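Local coordinates for protein muconate lactonizing enzyme (Corynebacterium glutamicum, PDB 3I4K) that belongs to the muconate lactonizing enzyme branch of the enolase superfamily and holds a magnesium ion in its C-terminal barrel domain, at residues Gly53-Gly58 and Ala103-Ala108; Ile82-Ser87 and Met93-Arg98; Pro125-Asp128 and Gly132-Arg135; Ala154-Arg159 and Arg166-Lys171; Thr277-Leu282 and Lys286-Ile291. All blocks are in the same frame, centred on the assembly; numbering follows the deposited sequence.

Contact 1 of 5, residues Gly53-Gly58 and Ala103-Ala108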
# COMPACT_ATOMS: atom_id res chain seq x y z
N GLY A 53 -12.41 9.45 -15.92
CA GLY A 53 -11.31 9.18 -16.83
C GLY A 53 -10.95 10.60 -17.26
O GLY A 53 -11.58 11.15 -18.16
N VAL A 54 -9.93 11.18 -16.64
CA VAL A 54 -9.57 12.57 -16.94
C VAL A 54 -8.08 12.92 -16.87
O VAL A 54 -7.38 12.48 -15.96
CB VAL A 54 -10.35 13.49 -15.97
CG1 VAL A 54 -10.04 13.09 -14.52
CG2 VAL A 54 -10.00 14.94 -16.20
N VAL A 55 -7.63 13.73 -17.83
CA VAL A 55 -6.25 14.21 -17.91
C VAL A 55 -6.32 15.73 -17.97
O VAL A 55 -7.36 16.30 -18.27
CB VAL A 55 -5.52 13.70 -19.17
CG1 VAL A 55 -5.30 12.20 -19.09
CG2 VAL A 55 -6.32 14.07 -20.43
N PRO A 56 -5.20 16.42 -17.69
CA PRO A 56 -5.16 17.88 -17.70
C PRO A 56 -5.35 18.52 -19.07
O PRO A 56 -4.37 18.90 -19.72
CB PRO A 56 -3.77 18.20 -17.14
CG PRO A 56 -3.40 16.97 -16.37
CD PRO A 56 -3.90 15.87 -17.24
N GLY A 57 -6.60 18.63 -19.52
CA GLY A 57 -6.87 19.26 -20.81
C GLY A 57 -6.91 18.37 -22.05
O GLY A 57 -7.91 18.39 -22.79
N GLY A 58 -5.85 17.61 -22.30
CA GLY A 58 -5.82 16.75 -23.47
C GLY A 58 -4.69 15.74 -23.48
O GLY A 58 -3.97 15.58 -22.49
N ALA A 103 -2.01 2.40 -19.83
CA ALA A 103 -3.29 3.10 -19.86
C ALA A 103 -3.85 3.28 -18.44
O ALA A 103 -5.02 3.00 -18.19
CB ALA A 103 -4.29 2.31 -20.72
N ARG A 104 -3.00 3.74 -17.53
CA ARG A 104 -3.41 3.94 -16.14
C ARG A 104 -4.59 4.91 -15.97
O ARG A 104 -5.49 4.65 -15.17
CB ARG A 104 -2.23 4.44 -15.30
CG ARG A 104 -1.06 3.47 -15.22
CD ARG A 104 -1.45 2.13 -14.61
NE ARG A 104 -0.28 1.40 -14.12
CZ ARG A 104 -0.32 0.21 -13.52
NH1 ARG A 104 -1.48 -0.41 -13.33
NH2 ARG A 104 0.80 -0.34 -13.08
N TYR A 105 -4.59 6.01 -16.70
CA TYR A 105 -5.68 6.97 -16.58
C TYR A 105 -7.05 6.32 -16.83
O TYR A 105 -8.00 6.57 -16.09
CB TYR A 105 -5.46 8.16 -17.52
CG TYR A 105 -4.47 9.18 -17.01
CD1 TYR A 105 -4.85 10.15 -16.08
CD2 TYR A 105 -3.15 9.18 -17.45
CE1 TYR A 105 -3.95 11.10 -15.61
CE2 TYR A 105 -2.23 10.13 -16.98
CZ TYR A 105 -2.64 11.08 -16.07
OH TYR A 105 -1.74 12.04 -15.62
N ALA A 106 -7.13 5.49 -17.86
CA ALA A 106 -8.39 4.82 -18.18
C ALA A 106 -8.79 3.88 -17.03
O ALA A 106 -9.95 3.85 -16.61
CB ALA A 106 -8.25 4.03 -19.47
N LYS A 107 -7.81 3.13 -16.54
CA LYS A 107 -8.03 2.18 -15.45
C LYS A 107 -8.45 2.85 -14.15
O LYS A 107 -9.27 2.31 -13.41
CB LYS A 107 -6.75 1.36 -15.23
CG LYS A 107 -6.38 0.46 -16.40
CD LYS A 107 -4.99 -0.16 -16.24
CE LYS A 107 -4.68 -1.17 -17.34
NZ LYS A 107 -3.25 -1.60 -17.34
N ALA A 108 -7.91 4.03 -13.87
CA ALA A 108 -8.25 4.73 -12.64
C ALA A 108 -9.76 4.96 -12.51
O ALA A 108 -10.33 4.88 -11.41
CB ALA A 108 -7.52 6.05 -12.57
O HOH W 1 -8.41 9.19 -14.85

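Contact 2 of 5, residues Ile82-Ser87 and Met93-Arg98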
# COMPACT_ATOMS: atom_id res chain seq x y z
N ILE A 82 -18.04 -7.10 -15.71
CA ILE A 82 -19.38 -7.68 -15.84
C ILE A 82 -19.52 -9.12 -15.36
O ILE A 82 -18.77 -10.01 -15.76
CB ILE A 82 -19.86 -7.57 -17.30
CG1 ILE A 82 -19.93 -6.10 -17.70
CG2 ILE A 82 -21.24 -8.22 -17.45
CD1 ILE A 82 -20.25 -5.86 -19.14
N GLY A 83 -20.50 -9.33 -14.49
CA GLY A 83 -20.75 -10.66 -13.96
C GLY A 83 -19.93 -11.01 -12.74
O GLY A 83 -19.95 -12.16 -12.29
N ARG A 84 -19.23 -10.03 -12.18
CA ARG A 84 -18.40 -10.26 -10.99
C ARG A 84 -18.80 -9.33 -9.86
O ARG A 84 -19.32 -8.25 -10.10
CB ARG A 84 -16.92 -10.05 -11.33
CG ARG A 84 -16.40 -11.01 -12.38
CD ARG A 84 -14.95 -10.74 -12.73
NE ARG A 84 -14.05 -11.04 -11.62
CZ ARG A 84 -12.72 -10.95 -11.70
NH1 ARG A 84 -12.15 -10.57 -12.84
NH2 ARG A 84 -11.97 -11.24 -10.64
N ALA A 85 -18.57 -9.77 -8.62
CA ALA A 85 -18.90 -8.96 -7.46
C ALA A 85 -17.92 -7.80 -7.34
O ALA A 85 -16.72 -7.97 -7.58
CB ALA A 85 -18.86 -9.82 -6.19
N VAL A 86 -18.42 -6.63 -6.97
CA VAL A 86 -17.56 -5.45 -6.84
C VAL A 86 -16.60 -5.67 -5.67
O VAL A 86 -15.60 -4.97 -5.54
CB VAL A 86 -18.41 -4.18 -6.59
CG1 VAL A 86 -18.93 -4.16 -5.17
CG2 VAL A 86 -17.58 -2.93 -6.88
N SER A 87 -16.92 -6.65 -4.82
CA SER A 87 -16.09 -6.97 -3.67
C SER A 87 -14.85 -7.76 -4.10
O SER A 87 -14.07 -8.22 -3.27
CB SER A 87 -16.89 -7.76 -2.63
OG SER A 87 -17.27 -9.04 -3.12
N MSE A 93 -8.89 -5.60 -10.74
CA MSE A 93 -7.84 -4.69 -11.17
C MSE A 93 -6.65 -5.49 -11.68
O MSE A 93 -6.02 -5.11 -12.67
CB MSE A 93 -7.41 -3.78 -10.01
CG MSE A 93 -8.49 -2.81 -9.55
SE MSE A 93 -9.17 -1.68 -10.98
CE MSE A 93 -10.56 -2.84 -11.67
N ALA A 94 -6.35 -6.60 -11.02
CA ALA A 94 -5.24 -7.44 -11.44
C ALA A 94 -5.54 -8.07 -12.80
O ALA A 94 -4.65 -8.21 -13.63
CB ALA A 94 -4.99 -8.53 -10.41
N ASP A 95 -6.80 -8.44 -13.04
CA ASP A 95 -7.14 -9.04 -14.32
C ASP A 95 -7.17 -8.03 -15.46
O ASP A 95 -7.06 -8.42 -16.62
CB ASP A 95 -8.49 -9.77 -14.25
CG ASP A 95 -8.44 -10.98 -13.34
OD1 ASP A 95 -7.43 -11.72 -13.37
OD2 ASP A 95 -9.42 -11.21 -12.60
N LEU A 96 -7.32 -6.75 -15.15
CA LEU A 96 -7.34 -5.75 -16.21
C LEU A 96 -6.01 -5.76 -16.96
O LEU A 96 -5.97 -5.58 -18.18
CB LEU A 96 -7.59 -4.35 -15.64
CG LEU A 96 -8.91 -4.12 -14.90
CD1 LEU A 96 -9.11 -2.61 -14.71
CD2 LEU A 96 -10.07 -4.72 -15.69
N GLU A 97 -4.92 -5.98 -16.22
CA GLU A 97 -3.58 -6.02 -16.81
C GLU A 97 -3.47 -7.05 -17.93
O GLU A 97 -2.68 -6.88 -18.86
CB GLU A 97 -2.53 -6.35 -15.73
CG GLU A 97 -2.45 -5.31 -14.63
CD GLU A 97 -2.23 -3.92 -15.18
OE1 GLU A 97 -1.25 -3.72 -15.94
OE2 GLU A 97 -3.05 -3.04 -14.86
N ARG A 98 -4.26 -8.12 -17.84
CA ARG A 98 -4.19 -9.16 -18.86
C ARG A 98 -4.77 -8.72 -20.21
O ARG A 98 -4.42 -9.29 -21.25
CB ARG A 98 -4.90 -10.43 -18.38
CG ARG A 98 -4.28 -11.05 -17.13
CD ARG A 98 -5.05 -12.29 -16.68
NE ARG A 98 -5.01 -13.38 -17.66
CZ ARG A 98 -3.95 -14.15 -17.89
NH1 ARG A 98 -2.82 -13.97 -17.20
NH2 ARG A 98 -4.01 -15.10 -18.82

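Contact 3 of 5, residues Pro125-Asp128 and Gly132-Arg135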
# COMPACT_ATOMS: atom_id res chain seq x y z
N PRO A 125 -18.05 5.67 3.72
CA PRO A 125 -17.31 6.57 2.82
C PRO A 125 -16.31 5.70 2.05
O PRO A 125 -16.02 4.57 2.47
CB PRO A 125 -16.58 7.51 3.78
CG PRO A 125 -17.39 7.44 5.05
CD PRO A 125 -17.78 6.00 5.13
N VAL A 126 -15.78 6.20 0.94
CA VAL A 126 -14.81 5.41 0.19
C VAL A 126 -13.52 5.23 1.00
O VAL A 126 -12.83 4.21 0.86
CB VAL A 126 -14.47 6.09 -1.16
CG1 VAL A 126 -13.08 5.69 -1.62
CG2 VAL A 126 -15.51 5.70 -2.21
N ARG A 127 -13.19 6.19 1.85
CA ARG A 127 -11.98 6.13 2.67
C ARG A 127 -11.97 4.98 3.68
O ARG A 127 -10.91 4.55 4.13
CB ARG A 127 -11.78 7.44 3.42
CG ARG A 127 -12.93 7.77 4.35
CD ARG A 127 -12.67 9.03 5.13
NE ARG A 127 -13.77 9.32 6.04
CZ ARG A 127 -14.96 9.78 5.65
NH1 ARG A 127 -15.19 10.01 4.37
NH2 ARG A 127 -15.91 9.98 6.55
N ASP A 128 -13.15 4.51 4.06
CA ASP A 128 -13.22 3.41 5.02
C ASP A 128 -12.82 2.09 4.34
O ASP A 128 -12.75 1.05 4.99
CB ASP A 128 -14.61 3.29 5.63
CG ASP A 128 -14.90 4.39 6.64
OD1 ASP A 128 -13.97 5.15 7.01
OD2 ASP A 128 -16.06 4.48 7.08
N GLY A 132 -9.55 4.00 6.75
CA GLY A 132 -10.20 4.88 7.72
C GLY A 132 -9.74 6.31 7.58
O GLY A 132 -9.17 6.69 6.56
N THR A 133 -9.96 7.12 8.60
CA THR A 133 -9.56 8.52 8.49
C THR A 133 -8.36 8.92 9.34
O THR A 133 -8.21 8.48 10.47
CB THR A 133 -10.76 9.47 8.77
OG1 THR A 133 -10.85 9.77 10.16
CG2 THR A 133 -12.05 8.81 8.34
N VAL A 134 -7.52 9.77 8.75
CA VAL A 134 -6.32 10.32 9.37
C VAL A 134 -6.54 11.82 9.51
O VAL A 134 -6.00 12.47 10.42
CB VAL A 134 -5.06 10.12 8.48
CG1 VAL A 134 -3.84 10.69 9.17
CG2 VAL A 134 -4.85 8.65 8.17
N ARG A 135 -7.35 12.37 8.60
CA ARG A 135 -7.64 13.81 8.58
C ARG A 135 -9.01 14.06 7.96
O ARG A 135 -9.52 13.23 7.19
CB ARG A 135 -6.58 14.54 7.75
CG ARG A 135 -6.57 14.08 6.30
CD ARG A 135 -5.47 14.73 5.46
NE ARG A 135 -4.24 13.94 5.42
CZ ARG A 135 -3.18 14.19 6.18
NH1 ARG A 135 -3.22 15.19 7.05
NH2 ARG A 135 -2.09 13.46 6.06

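Contact 4 of 5, residues Ala154-Arg159 and Arg166-Lys171. With ACY (acetic acid), chain I.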
# COMPACT_ATOMS: atom_id res chain seq x y z
N ALA A 154 -2.85 39.72 -9.80
CA ALA A 154 -4.22 40.08 -9.46
C ALA A 154 -4.99 38.86 -8.97
O ALA A 154 -5.71 38.92 -7.97
CB ALA A 154 -4.91 40.67 -10.69
N GLU A 155 -4.84 37.74 -9.68
CA GLU A 155 -5.53 36.51 -9.31
C GLU A 155 -5.07 35.96 -7.96
O GLU A 155 -5.85 35.36 -7.23
CB GLU A 155 -5.33 35.44 -10.39
CG GLU A 155 -6.20 34.23 -10.17
CD GLU A 155 -6.10 33.24 -11.30
OE1 GLU A 155 -6.16 33.66 -12.47
OE2 GLU A 155 -5.98 32.03 -11.01
N ILE A 156 -3.79 36.17 -7.64
CA ILE A 156 -3.27 35.70 -6.36
C ILE A 156 -3.91 36.52 -5.23
O ILE A 156 -4.41 35.95 -4.26
CB ILE A 156 -1.72 35.82 -6.31
CG1 ILE A 156 -1.10 34.79 -7.26
CG2 ILE A 156 -1.21 35.57 -4.89
CD1 ILE A 156 0.42 34.75 -7.25
N GLU A 157 -3.90 37.85 -5.37
CA GLU A 157 -4.49 38.74 -4.36
C GLU A 157 -5.95 38.35 -4.10
O GLU A 157 -6.39 38.26 -2.95
CB GLU A 157 -4.47 40.19 -4.85
CG GLU A 157 -3.11 40.70 -5.25
CD GLU A 157 -2.18 40.86 -4.07
OE1 GLU A 157 -2.12 39.94 -3.23
OE2 GLU A 157 -1.50 41.91 -3.99
N GLU A 158 -6.69 38.14 -5.18
CA GLU A 158 -8.09 37.76 -5.06
C GLU A 158 -8.21 36.45 -4.30
O GLU A 158 -8.95 36.36 -3.32
CB GLU A 158 -8.72 37.64 -6.45
CG GLU A 158 -10.17 37.17 -6.43
CD GLU A 158 -10.86 37.33 -7.78
OE1 GLU A 158 -10.30 36.87 -8.80
OE2 GLU A 158 -11.97 37.90 -7.82
N ARG A 159 -7.46 35.44 -4.75
CA ARG A 159 -7.50 34.13 -4.10
C ARG A 159 -7.14 34.22 -2.62
O ARG A 159 -7.81 33.62 -1.78
CB ARG A 159 -6.54 33.16 -4.81
CG ARG A 159 -6.93 32.78 -6.23
CD ARG A 159 -8.26 32.03 -6.28
NE ARG A 159 -8.28 30.90 -5.36
CZ ARG A 159 -9.21 29.95 -5.37
NH1 ARG A 159 -10.21 29.99 -6.25
NH2 ARG A 159 -9.16 28.96 -4.49
N ARG A 166 -2.55 29.63 0.96
CA ARG A 166 -1.26 30.07 1.47
C ARG A 166 -0.13 29.67 0.52
O ARG A 166 1.03 30.03 0.73
CB ARG A 166 -1.02 29.44 2.85
CG ARG A 166 -2.26 29.45 3.74
CD ARG A 166 -1.87 29.72 5.18
NE ARG A 166 -1.13 30.98 5.28
CZ ARG A 166 -0.62 31.46 6.42
NH1 ARG A 166 -0.76 30.79 7.55
NH2 ARG A 166 0.02 32.62 6.41
N SER A 167 -0.47 28.93 -0.52
CA SER A 167 0.51 28.50 -1.51
C SER A 167 -0.08 28.56 -2.92
O SER A 167 -1.26 28.24 -3.14
CB SER A 167 1.00 27.07 -1.21
OG SER A 167 0.00 26.10 -1.51
N PHE A 168 0.76 28.98 -3.87
CA PHE A 168 0.36 29.11 -5.26
C PHE A 168 1.35 28.44 -6.22
O PHE A 168 2.57 28.54 -6.05
CB PHE A 168 0.22 30.59 -5.61
CG PHE A 168 -0.93 31.25 -4.91
CD1 PHE A 168 -2.22 31.16 -5.43
CD2 PHE A 168 -0.74 31.93 -3.71
CE1 PHE A 168 -3.30 31.73 -4.76
CE2 PHE A 168 -1.81 32.50 -3.03
CZ PHE A 168 -3.09 32.40 -3.56
N LYS A 169 0.81 27.77 -7.22
CA LYS A 169 1.60 27.08 -8.24
C LYS A 169 1.42 27.80 -9.58
O LYS A 169 0.29 27.98 -10.05
CB LYS A 169 1.12 25.63 -8.33
CG LYS A 169 1.67 24.82 -9.49
CD LYS A 169 1.02 23.45 -9.46
CE LYS A 169 1.15 22.73 -10.78
NZ LYS A 169 0.64 21.34 -10.64
N LEU A 170 2.53 28.20 -10.19
CA LEU A 170 2.53 28.91 -11.47
C LEU A 170 2.99 28.05 -12.64
O LEU A 170 4.16 27.64 -12.70
CB LEU A 170 3.44 30.14 -11.38
CG LEU A 170 3.13 31.15 -10.28
CD1 LEU A 170 4.29 32.11 -10.11
CD2 LEU A 170 1.87 31.89 -10.65
N LYS A 171 2.09 27.76 -13.57
CA LYS A 171 2.44 26.96 -14.73
C LYS A 171 3.35 27.81 -15.64
O LYS A 171 3.19 29.03 -15.70
CB LYS A 171 1.17 26.53 -15.49
CG LYS A 171 0.36 25.43 -14.78
CD LYS A 171 -1.02 25.23 -15.40
CE LYS A 171 -1.71 23.93 -14.96
NZ LYS A 171 -2.02 23.80 -13.50
C ACY I . -0.32 19.04 -13.75
O ACY I . 0.53 18.72 -14.58
OXT ACY I . 0.03 19.26 -12.49
CH3 ACY I . -1.76 19.18 -14.15

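Contact 5 of 5, residues Thr277-Leu282 and Lys286-Ile291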
# COMPACT_ATOMS: atom_id res chain seq x y z
N THR A 277 -5.86 9.50 -10.34
CA THR A 277 -6.17 9.28 -11.75
C THR A 277 -4.95 8.79 -12.54
O THR A 277 -5.02 7.76 -13.23
CB THR A 277 -6.73 10.56 -12.41
OG1 THR A 277 -5.95 11.70 -12.02
CG2 THR A 277 -8.19 10.78 -11.97
N LYS A 278 -3.85 9.51 -12.41
CA LYS A 278 -2.61 9.17 -13.11
C LYS A 278 -2.02 7.83 -12.68
O LYS A 278 -1.38 7.16 -13.49
CB LYS A 278 -1.57 10.27 -12.89
CG LYS A 278 -0.18 9.96 -13.46
CD LYS A 278 0.84 11.05 -13.06
CE LYS A 278 0.92 11.23 -11.54
NZ LYS A 278 2.02 12.16 -11.13
N HIS A 279 -2.23 7.43 -11.43
CA HIS A 279 -1.67 6.17 -10.95
C HIS A 279 -2.50 4.96 -11.30
O HIS A 279 -2.10 3.82 -11.06
CB HIS A 279 -1.43 6.24 -9.45
CG HIS A 279 -0.47 7.31 -9.04
ND1 HIS A 279 0.73 7.51 -9.69
CD2 HIS A 279 -0.54 8.24 -8.06
CE1 HIS A 279 1.37 8.52 -9.12
NE2 HIS A 279 0.62 8.98 -8.13
N GLY A 280 -3.67 5.21 -11.88
CA GLY A 280 -4.52 4.10 -12.27
C GLY A 280 -5.39 3.54 -11.16
O GLY A 280 -5.63 2.33 -11.12
N GLY A 281 -5.85 4.40 -10.26
CA GLY A 281 -6.72 3.94 -9.19
C GLY A 281 -6.29 4.24 -7.77
O GLY A 281 -5.18 4.70 -7.50
N LEU A 282 -7.20 3.95 -6.84
CA LEU A 282 -6.93 4.16 -5.43
C LEU A 282 -5.98 3.07 -4.91
O LEU A 282 -5.18 3.32 -4.00
CB LEU A 282 -8.24 4.16 -4.65
CG LEU A 282 -9.17 5.34 -4.97
CD1 LEU A 282 -10.60 4.99 -4.58
CD2 LEU A 282 -8.69 6.59 -4.22
N LYS A 286 -2.13 3.87 -3.36
CA LYS A 286 -1.63 3.47 -2.04
C LYS A 286 -0.19 2.97 -2.18
O LYS A 286 0.65 3.18 -1.29
CB LYS A 286 -2.47 2.33 -1.44
CG LYS A 286 -3.73 2.76 -0.72
CD LYS A 286 -3.42 3.68 0.45
CE LYS A 286 -4.67 3.96 1.27
NZ LYS A 286 -4.36 4.86 2.41
N LYS A 287 0.09 2.31 -3.30
CA LYS A 287 1.43 1.79 -3.54
C LYS A 287 2.43 2.92 -3.74
O LYS A 287 3.54 2.87 -3.22
CB LYS A 287 1.42 0.86 -4.76
CG LYS A 287 0.43 -0.30 -4.62
CD LYS A 287 0.53 -1.23 -5.81
CE LYS A 287 -0.55 -2.31 -5.77
NZ LYS A 287 -0.48 -3.14 -7.00
N ILE A 288 2.03 3.95 -4.49
CA ILE A 288 2.92 5.09 -4.72
C ILE A 288 3.30 5.67 -3.37
O ILE A 288 4.46 5.94 -3.09
CB ILE A 288 2.23 6.22 -5.55
CG1 ILE A 288 1.79 5.70 -6.92
CG2 ILE A 288 3.20 7.39 -5.70
CD1 ILE A 288 2.92 5.42 -7.93
N ALA A 289 2.29 5.87 -2.51
CA ALA A 289 2.53 6.45 -1.20
C ALA A 289 3.47 5.61 -0.33
O ALA A 289 4.34 6.16 0.36
CB ALA A 289 1.19 6.65 -0.48
N ALA A 290 3.28 4.30 -0.36
CA ALA A 290 4.11 3.38 0.43
C ALA A 290 5.58 3.50 0.05
O ALA A 290 6.44 3.60 0.91
CB ALA A 290 3.65 1.94 0.20
N ILE A 291 5.84 3.50 -1.26
CA ILE A 291 7.21 3.61 -1.75
C ILE A 291 7.80 4.97 -1.42
O ILE A 291 8.89 5.06 -0.87
CB ILE A 291 7.24 3.33 -3.27
CG1 ILE A 291 6.85 1.87 -3.51
CG2 ILE A 291 8.62 3.64 -3.85
CD1 ILE A 291 6.42 1.58 -4.94

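Contact 1 of 5, residues Gly53-Gly58 and Ala103-Ala108
The chain leaving strand 48-53 passes the first turn of helix 104-121 at G53, whose CA lies 5.4 Å from A106 CA, and no direct hydrogen bond spans the two backbones. A water makes the link instead: it accepts from V54 N (V54 N to water O 3.1 Å) and donates to Y105 O (water O to Y105 O 2.9 Å), and also sits at the edge of the Y105 ring in its plane. The side-chain contact is V55 on Y105. Methyl CG1 of V55 stands over the centre of the phenol ring, 3.7 Å from the ring centroid and only 13° off the ring normal, a CH-pi contact in which the two side chains meet at about a right angle. Its place follows from the first torsion of V55 (-68°), which sets CG1 anti to the carbonyl carbon and beside the backbone N. V54 O comes obliquely to the ring, 3.4 Å from Y105 CD1, while the V54 side chain points away from the helix and touches T277. Beyond V55 the loop bends in an inverse gamma turn centred on P56, with a weak bond from G57 N to V55 O. A103 takes the N-cap position of the helix, and the carboxylate of E64 bonds to Y105 N and A106 N. Helix 66-81 packs beside both partners through M69, which touches V55, Y105 and A106. W255 meets the tyrosine ring edge-to-face, and K278 and S304 also touch it, so this N-terminal-domain helix lies against the loops of the barrel domain, with the Y105 side chain about 8 Å from the bound magnesium ion.

Contact 2 of 5, residues Ile82-Ser87 and Met93-Arg98
R84 brings the edge of its guanidinium group to the carboxylate of D95, and a salt bridge ties the loop ahead of helix 89-99 to that helix at the surface of the enolase-type N-terminal domain. One oxygen, D95 OD2, takes both contacts. The bond from R84 NH1 to D95 OD2 is 2.8 Å long with an angle of 151° at the hydrogen, whereas the one from R84 NH2 to the same OD2 is weak, at 3.2 Å. OD2 thus sits in the fork of the guanidinium, near its plane, and NH1 approaches it from the anti side of the carboxylate. The two flat groups are turned 44° against each other, which sets this bridge apart from the paired, coplanar kind. The backbones are far apart, R84 CA and D95 CA being 11.8 Å from each other. R84 covers most of that gap with a chain that is straight at first and then bends at its third torsion (67°), and D95 reaches out to meet it. Close by, S87 and A94 touch D128 and K322 of the second subunit, so the bridge lies near the dimer contact. E88, just before the helix, binds A85 N through OE2, and its OE1 makes a further salt bridge with R84 NH2.

Contact 3 of 5, residues Pro125-Asp128 and Gly132-Arg135
R127, G132 and T133 give the contact most of its buried surface. G132 N donates to R127 O over 3.0 Å, at 153° at the hydrogen, and so draws the short turn between the two segments closed. G132 has a positive phi of 93°, a backbone shape natural to glycine, and its CA lies 3.8 Å from D128 OD1. From the same R127 the side chain sets out with CG between the backbone N and the carbonyl carbon (chi1 60°) and runs extended to NE, beside T133. Methyl CG2 of T133 comes to the edge of the guanidinium, near its plane, and beside R127 CD. Its approach to R127 NE is shorter than a nitrogen and a methyl can comfortably bear, so the exact placing of the two side chains here is doubtful. The whole lies in the connection from helix 104-121 of the N-terminal domain to strand 137-144, the first strand of the barrel domain. P125, V126 and R127 rest on Q316 of helix 308-320, while R127 also touches A319. Farther on, R135 NE binds A318 O. The second subunit meets this connection as well: D128 packs on W118 of that chain, T133 on its E88 and V134 on its G91.

Contact 4 of 5, residues Ala154-Arg159 and Arg166-Lys171
F168 projects from its strand onto helix 149-163, where I156 covers a face of its ring and R159 reaches its edge. The first torsion of I156 (-70°, measured to CG1) leaves methyl CG2 anti to the backbone N; it stands 3.6 Å above the ring plane but shifted toward the rim, nearest F168 CE2. This is a CH-pi contact, 3.9 Å from I156 CG2 to the F168 ring centroid. R159 offers only the root of its side chain: R159 CB lies 3.5 Å from F168 CE1, near the ring plane. Bends at its second and third torsions (-63° and -51°) then carry the guanidinium away, to bonds with Q334 and N165 and a cation-pi contact with W142. K169, next along the strand, turns the opposite way and runs extended, its NZ hydrogen-bonded (2.8 Å) to OXT of an acetic acid, probably from the crystallisation liquor, and in salt bridges with E226, a magnesium ligand, and E329. The segments belong to the beta-alpha-beta unit of strand 137-144, helix 149-163 and strand 167-171 in the barrel. Strand 167-171 lies between parallel strands 137-144 and 196-200, and L187 of helix 177-189 touches both I156 and L170.

Contact 5 of 5, residues Thr277-Leu282 and Lys286-Ile291
The imidazole of H279 carries I288 on one face: methylene CG1 stands 3.4 Å above the ring plane, over its centre, and 6° off the normal, a close CH-pi contact. ND1 of the ring is hydrogen-bonded to the backbone carbonyl of W255, which would limit the ring's rotation. Other atoms of I288 spread over the same ring: CD1, turned back by a second torsion of -72°, comes 3.5 Å from H279 ND1, and CG2 lies 3.9 Å from H279 NE2. The isoleucine places CG1 anti to its carbonyl carbon, and the two side chains run obliquely past one another. L274 of strand 271-274 touches both residues, so the pair packs the loop and the helix against the strand.

A second link is purely helical. K286 N donates to L282 O over 3.2 Å, the i to i+4 bond of the first turn, and K286 CG passes 3.6 Å from L282 O before the chain bends off and its NZ binds T321 OG1. Ahead of the helix, T277 to G280 form a type I turn, and G281, with positive phi like G280, sits at the N-cap. Within that turn K278 extends NZ to D251 OD1, and D251 is a magnesium ligand. L282 N meets D111 OD1 of helix 104-121. K287 NZ makes a salt bridge with E293 of the second subunit. The arrangement is the strand-loop-helix connection of a beta/alpha barrel of the enolase type, its loop standing beside the metal site.

The contacts run along the chain as 1 (enclosing 2), then 3, 4 and 5. Contacts 1 and 2 belong to the N-terminal domain, 19 Å apart between centres, and are joined by the salt bridge from K107 to E97. Contacts 4 and 5 lie in the barrel, 28 Å apart between centres and on opposite sides of the chain's centre; contact 3 lies in the connection between the domains. Contact 5 is the meeting point: it packs on contact 1, with centres 14 Å apart, and on contact 3 through V126 and L282. Contacts 2, 3 and 5 all touch the second subunit, whereas contacts 1, 4 and 5 approach the magnesium site, where the two domains come together.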